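Local coordinates for uncharacterized protein (Bacteroides ovatus CL02T12C04, PDB 6PTM) that probably hydrolyses carrageenan chains from their ends, as an exo-acting glycoside hydrolase of family GH42, at residues K743-V748 against L752-K757; I758-K761 against V765-L768; M555-Q560 against K718-I723; I696-D701 against P705-R710; S551-S556 against R710-D715. One frame throughout, in Å; residues are numbered along the deposited sequence.

Contact 1 (K743-V748 against L752-K757); sequences KSVSEV and LKSATK
V745 holds its CG1 opposite the backbone N (chi1 -174°), and this places the two methyls against different residues of 752-757. CG1 lies beside S754 CB at 3.8 Å and comes within 3.6 Å of A755 O, whereas CG2 meets T756 CG2 at 3.9 Å, the two side chains running at about a right angle. Beside this apolar patch the backbones are joined by two nearly straight bonds. S754 N donates to V745 O over 2.8 Å, coming in well above the carbonyl plane; E747 N donates to L752 O, also over 2.8 Å, but here almost along the C=O axis. The two bonds flank S746 and K753, which form a single antiparallel bridge as a non-hydrogen-bonded pair. Such a bridge shows how a connection can add itself to the rim of a beta sandwich: strand 742-747 pairs with strand 765-772 on its other flank, while 752-757 carries the chain over to the opposing sheet, where T756 bonds to M735. Water extends the polar network. One molecule accepts from V745 N and donates to S754 O; a second joins E747 OE2, 2.9 Å from it, to S754 OG. The other carboxylate oxygen, E747 OE1, takes a hydrogen bond from T750 OG1 in the turn, and the L752 side chain crosses near it, with CD1 3.9 Å from that same OE1.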
# COMPACT_ATOMS: atom_id res chain seq x y z
N LYS A 743 32.17 -17.36 5.85
CA LYS A 743 32.92 -18.25 4.92
C LYS A 743 32.72 -17.75 3.48
O LYS A 743 33.67 -17.69 2.74
CB LYS A 743 32.41 -19.69 5.12
CG LYS A 743 33.08 -20.81 4.35
CD LYS A 743 32.27 -22.12 4.28
N SER A 744 31.49 -17.43 3.07
CA SER A 744 31.15 -17.11 1.66
C SER A 744 29.86 -16.30 1.58
O SER A 744 29.00 -16.38 2.49
CB SER A 744 31.01 -18.34 0.83
OG SER A 744 29.90 -19.08 1.32
N VAL A 745 29.76 -15.57 0.47
CA VAL A 745 28.60 -14.71 0.11
C VAL A 745 28.32 -14.99 -1.36
O VAL A 745 29.27 -14.94 -2.15
CB VAL A 745 28.90 -13.23 0.38
CG1 VAL A 745 27.67 -12.38 0.14
CG2 VAL A 745 29.46 -13.00 1.78
N SER A 746 27.10 -15.38 -1.70
CA SER A 746 26.64 -15.48 -3.10
C SER A 746 25.29 -14.76 -3.26
O SER A 746 24.57 -14.50 -2.28
CB SER A 746 26.61 -16.93 -3.55
OG SER A 746 25.65 -17.64 -2.81
N GLU A 747 24.98 -14.47 -4.50
CA GLU A 747 23.69 -13.90 -4.97
C GLU A 747 22.68 -15.04 -5.11
O GLU A 747 22.91 -15.96 -5.90
CB GLU A 747 23.92 -13.21 -6.31
CG GLU A 747 24.84 -12.00 -6.19
CD GLU A 747 24.92 -11.15 -7.44
OE1 GLU A 747 24.42 -11.60 -8.45
OE2 GLU A 747 25.47 -10.05 -7.37
N VAL A 748 21.57 -14.95 -4.40
CA VAL A 748 20.51 -16.01 -4.45
C VAL A 748 20.00 -16.14 -5.89
O VAL A 748 19.90 -17.26 -6.41
CB VAL A 748 19.38 -15.69 -3.46
CG1 VAL A 748 18.16 -16.58 -3.68
CG2 VAL A 748 19.91 -15.77 -2.04
N LEU A 752 25.96 -16.14 -8.52
CA LEU A 752 27.32 -15.56 -8.58
C LEU A 752 27.88 -15.30 -7.18
O LEU A 752 27.15 -14.88 -6.26
CB LEU A 752 27.30 -14.25 -9.38
CG LEU A 752 26.90 -14.39 -10.86
CD1 LEU A 752 26.57 -13.04 -11.43
CD2 LEU A 752 28.00 -15.06 -11.69
N LYS A 753 29.18 -15.47 -7.06
CA LYS A 753 29.96 -15.12 -5.86
C LYS A 753 29.82 -13.61 -5.62
O LYS A 753 29.87 -12.83 -6.58
CB LYS A 753 31.39 -15.58 -6.10
CG LYS A 753 32.36 -15.39 -4.94
CD LYS A 753 33.80 -15.65 -5.37
CE LYS A 753 34.83 -15.17 -4.38
NZ LYS A 753 35.82 -16.24 -4.07
N SER A 754 29.65 -13.21 -4.37
CA SER A 754 29.62 -11.79 -3.96
C SER A 754 30.71 -11.57 -2.93
O SER A 754 31.52 -12.46 -2.76
CB SER A 754 28.25 -11.39 -3.46
OG SER A 754 28.08 -9.98 -3.55
N ALA A 755 30.67 -10.48 -2.19
CA ALA A 755 31.72 -10.11 -1.21
C ALA A 755 31.04 -9.67 0.09
O ALA A 755 29.80 -9.45 0.10
CB ALA A 755 32.57 -9.01 -1.79
N THR A 756 31.82 -9.52 1.16
CA THR A 756 31.31 -9.00 2.46
C THR A 756 31.17 -7.48 2.40
O THR A 756 30.50 -6.92 3.30
CB THR A 756 32.19 -9.50 3.61
OG1 THR A 756 33.46 -8.90 3.38
CG2 THR A 756 32.28 -11.01 3.67
N LYS A 757 31.69 -6.83 1.34
CA LYS A 757 31.54 -5.37 1.13
C LYS A 757 30.98 -5.10 -0.27
O LYS A 757 31.52 -5.63 -1.23
CB LYS A 757 32.86 -4.63 1.32
CG LYS A 757 33.30 -4.56 2.77
CD LYS A 757 34.54 -3.67 3.04
CE LYS A 757 34.38 -2.27 2.49
NZ LYS A 757 35.46 -1.38 2.96
O HOH W 1 32.21 -14.83 -1.11
O HOH W 2 26.16 -8.95 -4.83

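Contact 2 (I758-K761 against V765-L768); sequences IVLK and VQLL
Strands 758-760 and 765-768 run in roughly antiparallel directions, 146° between them, yet their axes stay 8.7 Å apart at closest approach. Even the nearest pair of CA atoms, those of L760 and V765, is separated by 7.5 Å, too far for a backbone ladder. The two are the limbs of a beta arch: they follow each other in the chain but enter different sheets of a sandwich, I758 and L760 bonding to V733 and A731 in one, Q766 and L768 to I723 and V721 in the other. What crosses between them is therefore side chain, and I758, L760, Q766 and L768 all direct their CB inward. Q766 lies in the middle. It sets its CG methylene against L760, and a bend at chi2 (-73°) then turns the amide toward I758 and the backbone of V759. CG sits 4.0 Å from L760 CD2, and I758 CG2 lies 4.0 Å from NE2 on the amide. A polar end set among aliphatic groups needs a partner, and water supplies one: it accepts from Q766 NE2 at 2.9 Å and donates to V759 O at 2.8 Å, bridging a side chain of one sheet to a strand backbone of the other. Further along, I758 and L768 reach toward each other tip to tip, and L768 also touches M735 and S754. The approach is tighter than ordinary van der Waals packing, with I758 CD1 and L768 CD1 only 3.5 Å apart.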
# COMPACT_ATOMS: atom_id res chain seq x y z
N ILE A 758 29.87 -4.39 -0.35
CA ILE A 758 29.06 -4.24 -1.59
C ILE A 758 28.64 -2.79 -1.70
O ILE A 758 28.22 -2.20 -0.71
CB ILE A 758 27.83 -5.17 -1.58
CG1 ILE A 758 28.20 -6.64 -1.40
CG2 ILE A 758 26.98 -4.96 -2.84
CD1 ILE A 758 26.97 -7.54 -1.14
N VAL A 759 28.67 -2.26 -2.91
CA VAL A 759 28.12 -0.93 -3.25
C VAL A 759 26.71 -1.12 -3.78
O VAL A 759 26.54 -1.89 -4.75
CB VAL A 759 29.03 -0.23 -4.26
CG1 VAL A 759 28.43 1.08 -4.71
CG2 VAL A 759 30.43 -0.02 -3.68
N LEU A 760 25.73 -0.47 -3.16
CA LEU A 760 24.36 -0.42 -3.74
C LEU A 760 24.13 0.99 -4.28
O LEU A 760 24.21 1.93 -3.50
CB LEU A 760 23.29 -0.76 -2.70
CG LEU A 760 23.23 -2.20 -2.20
CD1 LEU A 760 24.26 -2.46 -1.12
CD2 LEU A 760 21.83 -2.50 -1.65
N LYS A 761 23.77 1.08 -5.54
CA LYS A 761 23.24 2.31 -6.16
C LYS A 761 21.85 2.54 -5.58
O LYS A 761 21.22 1.60 -5.06
CB LYS A 761 23.20 2.19 -7.69
CG LYS A 761 24.54 1.94 -8.38
CD LYS A 761 24.38 1.76 -9.91
N VAL A 765 18.74 -3.67 -5.15
CA VAL A 765 18.25 -4.79 -4.30
C VAL A 765 19.38 -5.80 -4.26
O VAL A 765 19.83 -6.23 -5.34
CB VAL A 765 16.98 -5.42 -4.89
CG1 VAL A 765 16.54 -6.63 -4.07
CG2 VAL A 765 15.88 -4.40 -4.97
N GLN A 766 19.78 -6.20 -3.07
CA GLN A 766 20.68 -7.35 -2.91
C GLN A 766 19.93 -8.48 -2.19
O GLN A 766 19.22 -8.20 -1.20
CB GLN A 766 21.94 -6.95 -2.17
CG GLN A 766 22.86 -6.09 -3.01
CD GLN A 766 23.57 -6.85 -4.10
OE1 GLN A 766 23.86 -8.02 -3.97
NE2 GLN A 766 23.94 -6.13 -5.14
N LEU A 767 20.05 -9.70 -2.71
CA LEU A 767 19.53 -10.89 -1.98
C LEU A 767 20.65 -11.92 -1.99
O LEU A 767 20.98 -12.45 -3.04
CB LEU A 767 18.25 -11.40 -2.64
CG LEU A 767 17.53 -12.52 -1.89
CD1 LEU A 767 16.86 -12.00 -0.63
CD2 LEU A 767 16.52 -13.19 -2.80
N LEU A 768 21.22 -12.14 -0.82
CA LEU A 768 22.49 -12.83 -0.62
C LEU A 768 22.28 -14.02 0.31
O LEU A 768 21.52 -13.93 1.31
CB LEU A 768 23.46 -11.85 0.03
CG LEU A 768 23.72 -10.56 -0.72
CD1 LEU A 768 24.54 -9.61 0.17
CD2 LEU A 768 24.44 -10.81 -2.03
O HOH W 3 24.24 -3.26 -5.59

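Contact 3 (M555-Q560 against K718-I723); sequences MSFQRQ and KYIVNI
F557 carries the aromatic part of this contact, pressing the far end of its ring from helix 551-559 onto strand 718-723. The CH-pi interaction is with N722, whose CB stands over one face, 4.0 Å from the ring centroid and 24° off the normal, displaced toward the rim on the CZ side. Apolar packing adds I720, where CG2 approaches F557 CZ at 4.0 Å and the two side chains cross at about a right angle. A third kind of approach is at the ring edge: I720 O lies near the ring plane, 3.6 Å from F557 CZ. Reduced to an alanine, F557 would probably open a gap between helix and sheet and leave N722 CB and I720 CG2 without their aromatic neighbour. The ring also touches R710 and I712 on strand 707-715, the next strand of the sheet, so one side chain spans two strands of the C-terminal sandwich from outside. N722 turns its CG away from the backbone N (chi1 178°), and its OD1 accepts from W494 NE1. The bond to W494 holds the amide, and N722 meets the ring through its methylene alone in this contact, while the slightly positive ring edge probably suits the carbonyl of I720.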
# COMPACT_ATOMS: atom_id res chain seq x y z
N MET A 555 8.01 -14.78 1.96
CA MET A 555 6.98 -14.89 3.03
C MET A 555 7.69 -14.88 4.39
O MET A 555 7.15 -14.27 5.28
CB MET A 555 6.09 -16.12 2.90
CG MET A 555 5.29 -16.17 1.64
SD MET A 555 4.26 -14.69 1.35
CE MET A 555 3.44 -14.57 2.94
N SER A 556 8.89 -15.49 4.54
CA SER A 556 9.63 -15.45 5.82
C SER A 556 9.99 -14.00 6.17
O SER A 556 9.81 -13.59 7.37
CB SER A 556 10.84 -16.33 5.79
OG SER A 556 10.45 -17.69 5.70
N PHE A 557 10.45 -13.22 5.20
CA PHE A 557 10.72 -11.77 5.45
C PHE A 557 9.43 -11.04 5.84
O PHE A 557 9.51 -10.25 6.79
CB PHE A 557 11.38 -11.08 4.26
CG PHE A 557 12.81 -11.47 4.03
CD1 PHE A 557 13.78 -11.18 4.98
CD2 PHE A 557 13.20 -12.11 2.86
CE1 PHE A 557 15.11 -11.53 4.77
CE2 PHE A 557 14.53 -12.41 2.64
CZ PHE A 557 15.48 -12.16 3.60
N GLN A 558 8.29 -11.29 5.18
CA GLN A 558 7.02 -10.56 5.49
C GLN A 558 6.58 -10.93 6.91
O GLN A 558 6.04 -10.07 7.64
CB GLN A 558 5.87 -10.94 4.54
CG GLN A 558 5.98 -10.40 3.10
CD GLN A 558 4.71 -10.68 2.33
OE1 GLN A 558 3.75 -11.28 2.87
NE2 GLN A 558 4.67 -10.21 1.08
N ARG A 559 6.75 -12.19 7.29
CA ARG A 559 6.20 -12.74 8.56
C ARG A 559 7.18 -12.54 9.71
O ARG A 559 6.79 -12.80 10.86
CB ARG A 559 5.92 -14.24 8.45
CG ARG A 559 4.79 -14.56 7.48
CD ARG A 559 4.80 -16.01 7.09
NE ARG A 559 3.65 -16.39 6.27
CZ ARG A 559 3.55 -17.55 5.63
NH1 ARG A 559 4.55 -18.44 5.70
NH2 ARG A 559 2.46 -17.86 4.95
N GLN A 560 8.42 -12.14 9.43
CA GLN A 560 9.44 -12.08 10.51
C GLN A 560 8.91 -11.26 11.69
O GLN A 560 8.35 -10.16 11.48
CB GLN A 560 10.77 -11.51 10.01
CG GLN A 560 11.90 -11.64 11.02
CD GLN A 560 13.22 -11.28 10.40
OE1 GLN A 560 13.39 -10.23 9.78
NE2 GLN A 560 14.17 -12.20 10.50
N LYS A 718 23.70 -20.83 7.54
CA LYS A 718 23.45 -20.08 6.29
C LYS A 718 22.26 -19.16 6.49
O LYS A 718 21.26 -19.59 7.06
CB LYS A 718 23.17 -21.00 5.12
CG LYS A 718 24.32 -21.87 4.65
CD LYS A 718 23.96 -22.67 3.42
CE LYS A 718 24.92 -23.80 3.12
NZ LYS A 718 24.78 -24.85 4.15
N TYR A 719 22.40 -17.94 5.99
CA TYR A 719 21.47 -16.82 6.21
C TYR A 719 21.14 -16.20 4.86
O TYR A 719 22.00 -16.16 3.98
CB TYR A 719 22.06 -15.84 7.22
CG TYR A 719 22.26 -16.48 8.57
CD1 TYR A 719 21.22 -16.59 9.47
CD2 TYR A 719 23.46 -17.12 8.89
CE1 TYR A 719 21.38 -17.23 10.69
CE2 TYR A 719 23.63 -17.78 10.10
CZ TYR A 719 22.58 -17.85 10.99
OH TYR A 719 22.76 -18.49 12.17
N ILE A 720 19.92 -15.71 4.72
CA ILE A 720 19.47 -14.96 3.51
C ILE A 720 19.39 -13.50 3.92
O ILE A 720 18.71 -13.20 4.91
CB ILE A 720 18.15 -15.47 2.91
CG1 ILE A 720 18.15 -16.99 2.71
CG2 ILE A 720 17.86 -14.72 1.63
CD1 ILE A 720 19.26 -17.53 1.83
N VAL A 721 20.16 -12.66 3.26
CA VAL A 721 20.23 -11.21 3.61
C VAL A 721 19.51 -10.43 2.51
O VAL A 721 19.85 -10.64 1.34
CB VAL A 721 21.67 -10.74 3.75
CG1 VAL A 721 21.74 -9.25 4.06
CG2 VAL A 721 22.42 -11.56 4.80
N ASN A 722 18.56 -9.59 2.88
CA ASN A 722 17.81 -8.74 1.94
C ASN A 722 18.25 -7.29 2.18
O ASN A 722 18.22 -6.86 3.35
CB ASN A 722 16.31 -8.90 2.16
CG ASN A 722 15.52 -8.00 1.24
OD1 ASN A 722 15.42 -8.28 0.06
ND2 ASN A 722 15.07 -6.87 1.76
N ILE A 723 18.68 -6.58 1.14
CA ILE A 723 19.10 -5.15 1.29
C ILE A 723 18.45 -4.38 0.16
O ILE A 723 18.59 -4.83 -0.99
CB ILE A 723 20.62 -4.96 1.26
CG1 ILE A 723 21.36 -5.95 2.14
CG2 ILE A 723 20.93 -3.53 1.65
CD1 ILE A 723 22.87 -5.85 1.99

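Contact 4 (I696-D701 against P705-R710); sequences IAETND and PGCEWR
E698 reaches across from its strand with an extended chain, CG opposite the backbone N (chi1 179°), to bring its carboxylate to two successive N-H groups. OE2 receives G706 N on its syn lone pair at 2.9 Å, in a fairly straight bond. OE1 receives C707 N, also at 2.9 Å, but from above the carboxylate plane, with a weak second share of G706 N. N700 ND2 donates to OE2 as well, 2.8 Å away and steeply out of the carboxylate plane, while its other N-H appears to serve M704 O; N700 OD1 accepts from R702 N. A water donates to both E698 OE1 and C707 O. The arrangement is that of a beta arch, in which strand 694-700 belongs to one sheet of a sandwich and strand 707-715 to the other, so that side chains rather than a backbone ladder span the space between. With E698 cut back to an alanine, the N-H groups of G706 and C707 would probably lose their carboxylate acceptor, and N700 ND2 one of its two acceptors. Farther along, I696 packs over one face of the W709 indole in a CH-pi contact, its CB 3.8 Å from the centroid of the six-membered ring, with CD1 closing on CE3 at 3.6 Å. W709 NE1 has two weak acceptors, F592 O and a water that also donates to I696 O.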
# COMPACT_ATOMS: atom_id res chain seq x y z
N ILE A 696 25.47 -5.54 9.79
CA ILE A 696 25.72 -4.65 8.62
C ILE A 696 25.99 -3.22 9.09
O ILE A 696 25.29 -2.71 9.96
CB ILE A 696 24.58 -4.74 7.59
CG1 ILE A 696 24.37 -6.20 7.17
CG2 ILE A 696 24.89 -3.84 6.41
CD1 ILE A 696 23.52 -6.39 5.95
N ALA A 697 27.03 -2.63 8.51
CA ALA A 697 27.33 -1.19 8.59
C ALA A 697 27.21 -0.61 7.18
O ALA A 697 27.65 -1.23 6.21
CB ALA A 697 28.72 -0.98 9.15
N GLU A 698 26.71 0.61 7.09
CA GLU A 698 26.55 1.34 5.82
C GLU A 698 27.36 2.64 5.89
O GLU A 698 27.16 3.41 6.86
CB GLU A 698 25.08 1.67 5.62
CG GLU A 698 24.79 2.46 4.37
CD GLU A 698 23.34 2.89 4.23
OE1 GLU A 698 22.48 2.33 4.96
OE2 GLU A 698 23.09 3.83 3.44
N THR A 699 28.13 2.93 4.85
CA THR A 699 28.71 4.29 4.66
C THR A 699 28.17 4.89 3.35
O THR A 699 27.99 4.16 2.37
CB THR A 699 30.25 4.24 4.70
OG1 THR A 699 30.62 3.43 3.60
CG2 THR A 699 30.81 3.67 5.99
N ASN A 700 27.94 6.19 3.34
CA ASN A 700 27.50 6.93 2.14
C ASN A 700 27.95 8.38 2.35
O ASN A 700 28.42 8.71 3.46
CB ASN A 700 25.99 6.69 1.92
CG ASN A 700 25.18 7.18 3.10
OD1 ASN A 700 25.44 8.27 3.58
ND2 ASN A 700 24.26 6.37 3.63
N ASP A 701 27.78 9.23 1.35
CA ASP A 701 28.19 10.66 1.41
C ASP A 701 27.16 11.50 2.18
O ASP A 701 27.31 12.70 2.18
CB ASP A 701 28.46 11.22 0.01
CG ASP A 701 27.25 11.23 -0.93
OD1 ASP A 701 26.12 10.96 -0.44
OD2 ASP A 701 27.44 11.50 -2.15
N PRO A 705 21.69 6.57 7.18
CA PRO A 705 21.52 5.32 6.44
C PRO A 705 20.34 5.40 5.45
O PRO A 705 19.40 6.15 5.70
CB PRO A 705 21.28 4.28 7.54
CG PRO A 705 20.69 5.06 8.68
CD PRO A 705 21.34 6.44 8.61
N GLY A 706 20.44 4.65 4.35
CA GLY A 706 19.34 4.42 3.40
C GLY A 706 19.10 2.95 3.09
O GLY A 706 18.14 2.66 2.37
N CYS A 707 19.99 2.05 3.51
CA CYS A 707 19.88 0.61 3.19
C CYS A 707 19.05 -0.07 4.27
O CYS A 707 19.55 -0.25 5.41
CB CYS A 707 21.24 -0.05 3.07
SG CYS A 707 22.12 0.52 1.61
N GLU A 708 17.80 -0.40 3.93
CA GLU A 708 16.96 -1.23 4.82
C GLU A 708 17.35 -2.68 4.59
O GLU A 708 17.25 -3.13 3.45
CB GLU A 708 15.48 -1.03 4.51
CG GLU A 708 14.61 -1.62 5.59
CD GLU A 708 13.15 -1.79 5.18
OE1 GLU A 708 12.86 -2.73 4.39
OE2 GLU A 708 12.36 -0.94 5.60
N TRP A 709 17.74 -3.38 5.65
CA TRP A 709 18.25 -4.76 5.55
C TRP A 709 17.51 -5.69 6.51
O TRP A 709 16.92 -5.19 7.52
CB TRP A 709 19.75 -4.80 5.72
CG TRP A 709 20.26 -4.27 7.01
CD1 TRP A 709 20.46 -2.97 7.32
CD2 TRP A 709 20.76 -5.04 8.11
NE1 TRP A 709 20.97 -2.87 8.59
CE2 TRP A 709 21.20 -4.12 9.08
CE3 TRP A 709 20.85 -6.40 8.37
CZ2 TRP A 709 21.76 -4.53 10.29
CZ3 TRP A 709 21.35 -6.81 9.58
CH2 TRP A 709 21.80 -5.89 10.53
N ARG A 710 17.46 -6.98 6.14
CA ARG A 710 16.79 -8.04 6.91
C ARG A 710 17.62 -9.31 6.77
O ARG A 710 18.30 -9.46 5.76
CB ARG A 710 15.37 -8.29 6.39
CG ARG A 710 14.43 -7.10 6.46
CD ARG A 710 14.10 -6.61 7.88
NE ARG A 710 13.19 -5.46 7.84
CZ ARG A 710 11.88 -5.53 7.56
NH1 ARG A 710 11.29 -6.69 7.28
NH2 ARG A 710 11.17 -4.41 7.51
O HOH W 4 22.93 -1.47 10.65
O HOH W 5 21.70 0.65 6.84

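Contact 5 (S551-S556 against R710-D715); sequences SDYIMS and RVIAKD. With EDO (1,2-ethanediol), chain E; EDO (1,2-ethanediol), chain F.
A helix lying on the outer face of a beta sheet is the setting here, with residues 551-556 set against the strand around I712. Y553 and S556, one turn apart on the helix, receive the same methyl between them. I712 CD1 lies 3.9 Å from S556 CB, 4.1 Å from Y553 CB and 3.8 Å from Y553 O. Its chain puts CG1 between the backbone N and the carbonyl carbon (chi1 59°), then runs extended, which projects CD1 straight at the helix. Y553 crosses I712 at about a right angle and carries its ring on along the sheet toward K714. There the contact is with the lysine's aliphatic part: Y553 OH is 3.5 Å from K714 CG and 3.6 Å from K714 CE, the bent lysine chain curling round the hydroxyl. Y553 also touches I720 on the neighbouring strand. On the edge of the same strand V711 O accepts from Q560 NE2, just beyond the helix, and from O2 of one 1,2-ethanediol at 3.0 Å; a second ethanediol makes a weaker bond to it. Both molecules probably come from the crystallisation liquor. The helix's other side packs through I554 on F171 and W494, in what is probably the catalytic alpha/beta barrel of this family, an arrangement consistent with a short helix lying between that barrel and the outer face of a C-terminal beta sandwich.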
# COMPACT_ATOMS: atom_id res chain seq x y z
N SER A 551 9.76 -17.28 -3.20
CA SER A 551 8.55 -16.80 -2.49
C SER A 551 8.55 -17.31 -1.05
O SER A 551 7.94 -16.65 -0.20
CB SER A 551 7.26 -17.18 -3.21
OG SER A 551 7.14 -18.58 -3.30
N ASP A 552 9.17 -18.47 -0.78
CA ASP A 552 9.27 -18.93 0.64
C ASP A 552 10.13 -17.94 1.44
O ASP A 552 9.73 -17.57 2.57
CB ASP A 552 9.74 -20.38 0.77
CG ASP A 552 8.69 -21.39 0.27
OD1 ASP A 552 7.41 -21.22 0.54
OD2 ASP A 552 9.14 -22.37 -0.38
N TYR A 553 11.27 -17.50 0.89
CA TYR A 553 12.12 -16.49 1.55
C TYR A 553 11.29 -15.22 1.79
O TYR A 553 11.31 -14.66 2.90
CB TYR A 553 13.37 -16.20 0.71
CG TYR A 553 14.38 -17.32 0.63
CD1 TYR A 553 14.36 -18.41 1.49
CD2 TYR A 553 15.39 -17.27 -0.33
CE1 TYR A 553 15.33 -19.40 1.42
CE2 TYR A 553 16.36 -18.25 -0.42
CZ TYR A 553 16.33 -19.31 0.46
OH TYR A 553 17.29 -20.28 0.38
N ILE A 554 10.54 -14.78 0.77
CA ILE A 554 9.76 -13.52 0.79
C ILE A 554 8.71 -13.65 1.89
O ILE A 554 8.61 -12.73 2.76
CB ILE A 554 9.18 -13.20 -0.60
CG1 ILE A 554 10.26 -12.98 -1.65
CG2 ILE A 554 8.26 -11.99 -0.51
CD1 ILE A 554 11.30 -11.93 -1.30
N MET A 555 8.01 -14.78 1.96
CA MET A 555 6.98 -14.89 3.03
C MET A 555 7.69 -14.88 4.39
O MET A 555 7.15 -14.27 5.28
CB MET A 555 6.09 -16.12 2.90
CG MET A 555 5.29 -16.17 1.64
SD MET A 555 4.26 -14.69 1.35
CE MET A 555 3.44 -14.57 2.94
N SER A 556 8.89 -15.49 4.54
CA SER A 556 9.63 -15.45 5.82
C SER A 556 9.99 -14.00 6.17
O SER A 556 9.81 -13.59 7.37
CB SER A 556 10.84 -16.33 5.79
OG SER A 556 10.45 -17.69 5.70
N ARG A 710 17.46 -6.98 6.14
CA ARG A 710 16.79 -8.04 6.91
C ARG A 710 17.62 -9.31 6.77
O ARG A 710 18.30 -9.46 5.76
CB ARG A 710 15.37 -8.29 6.39
CG ARG A 710 14.43 -7.10 6.46
CD ARG A 710 14.10 -6.61 7.88
NE ARG A 710 13.19 -5.46 7.84
CZ ARG A 710 11.88 -5.53 7.56
NH1 ARG A 710 11.29 -6.69 7.28
NH2 ARG A 710 11.17 -4.41 7.51
N VAL A 711 17.54 -10.19 7.76
CA VAL A 711 18.26 -11.48 7.74
C VAL A 711 17.31 -12.58 8.20
O VAL A 711 16.71 -12.42 9.29
CB VAL A 711 19.52 -11.41 8.62
CG1 VAL A 711 20.34 -12.70 8.49
CG2 VAL A 711 20.34 -10.19 8.27
N ILE A 712 17.22 -13.66 7.43
CA ILE A 712 16.52 -14.90 7.84
C ILE A 712 17.50 -16.07 7.79
O ILE A 712 18.49 -15.97 7.03
CB ILE A 712 15.27 -15.16 6.99
CG1 ILE A 712 15.62 -15.29 5.51
CG2 ILE A 712 14.22 -14.09 7.26
CD1 ILE A 712 14.48 -15.70 4.63
N ALA A 713 17.22 -17.12 8.56
CA ALA A 713 17.99 -18.37 8.61
C ALA A 713 17.53 -19.23 7.46
O ALA A 713 16.32 -19.37 7.33
CB ALA A 713 17.74 -19.07 9.92
N LYS A 714 18.44 -19.72 6.64
CA LYS A 714 18.19 -20.74 5.60
C LYS A 714 18.40 -22.10 6.25
O LYS A 714 17.58 -23.00 6.00
CB LYS A 714 19.17 -20.55 4.43
CG LYS A 714 18.99 -21.48 3.23
CD LYS A 714 20.32 -21.82 2.59
CE LYS A 714 20.31 -22.14 1.11
NZ LYS A 714 19.49 -23.33 0.86
N ASP A 715 19.44 -22.22 7.09
CA ASP A 715 19.74 -23.45 7.88
C ASP A 715 20.73 -23.13 9.01
O ASP A 715 20.85 -21.93 9.40
CB ASP A 715 20.19 -24.58 6.95
CG ASP A 715 21.54 -24.37 6.31
OD1 ASP A 715 21.74 -24.96 5.23
OD2 ASP A 715 22.38 -23.64 6.89
C1 EDO E . 17.78 -15.24 12.25
O1 EDO E . 16.60 -14.61 11.78
C2 EDO E . 18.95 -14.59 11.61
O2 EDO E . 19.13 -13.21 11.92
C1 EDO F . 16.47 -11.66 14.10
O1 EDO F . 15.86 -12.92 13.78
C2 EDO F . 16.51 -10.75 12.94
O2 EDO F . 17.42 -11.13 11.90

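In the fold
All five contacts belong to the C-terminal sandwich and its helical cover. Contacts 3 and 5 start from helix 551-559, their centres only about 3 Å apart, and fix it on neighbouring strands 718-725 and 707-715 of the four-stranded sheet. Contact 4 falls within the long span of chain between the two segments of contact 3 and shares R710 with contact 5; it joins that sheet to the three-stranded one. Contact 2, about 10 Å from it between centres, does so again. Contact 1 precedes contact 2 and touches it, V748 N meeting L767 O at 2.9 Å. The helix thus covers part of the outer face of one sheet while local arches bind the two sheets together.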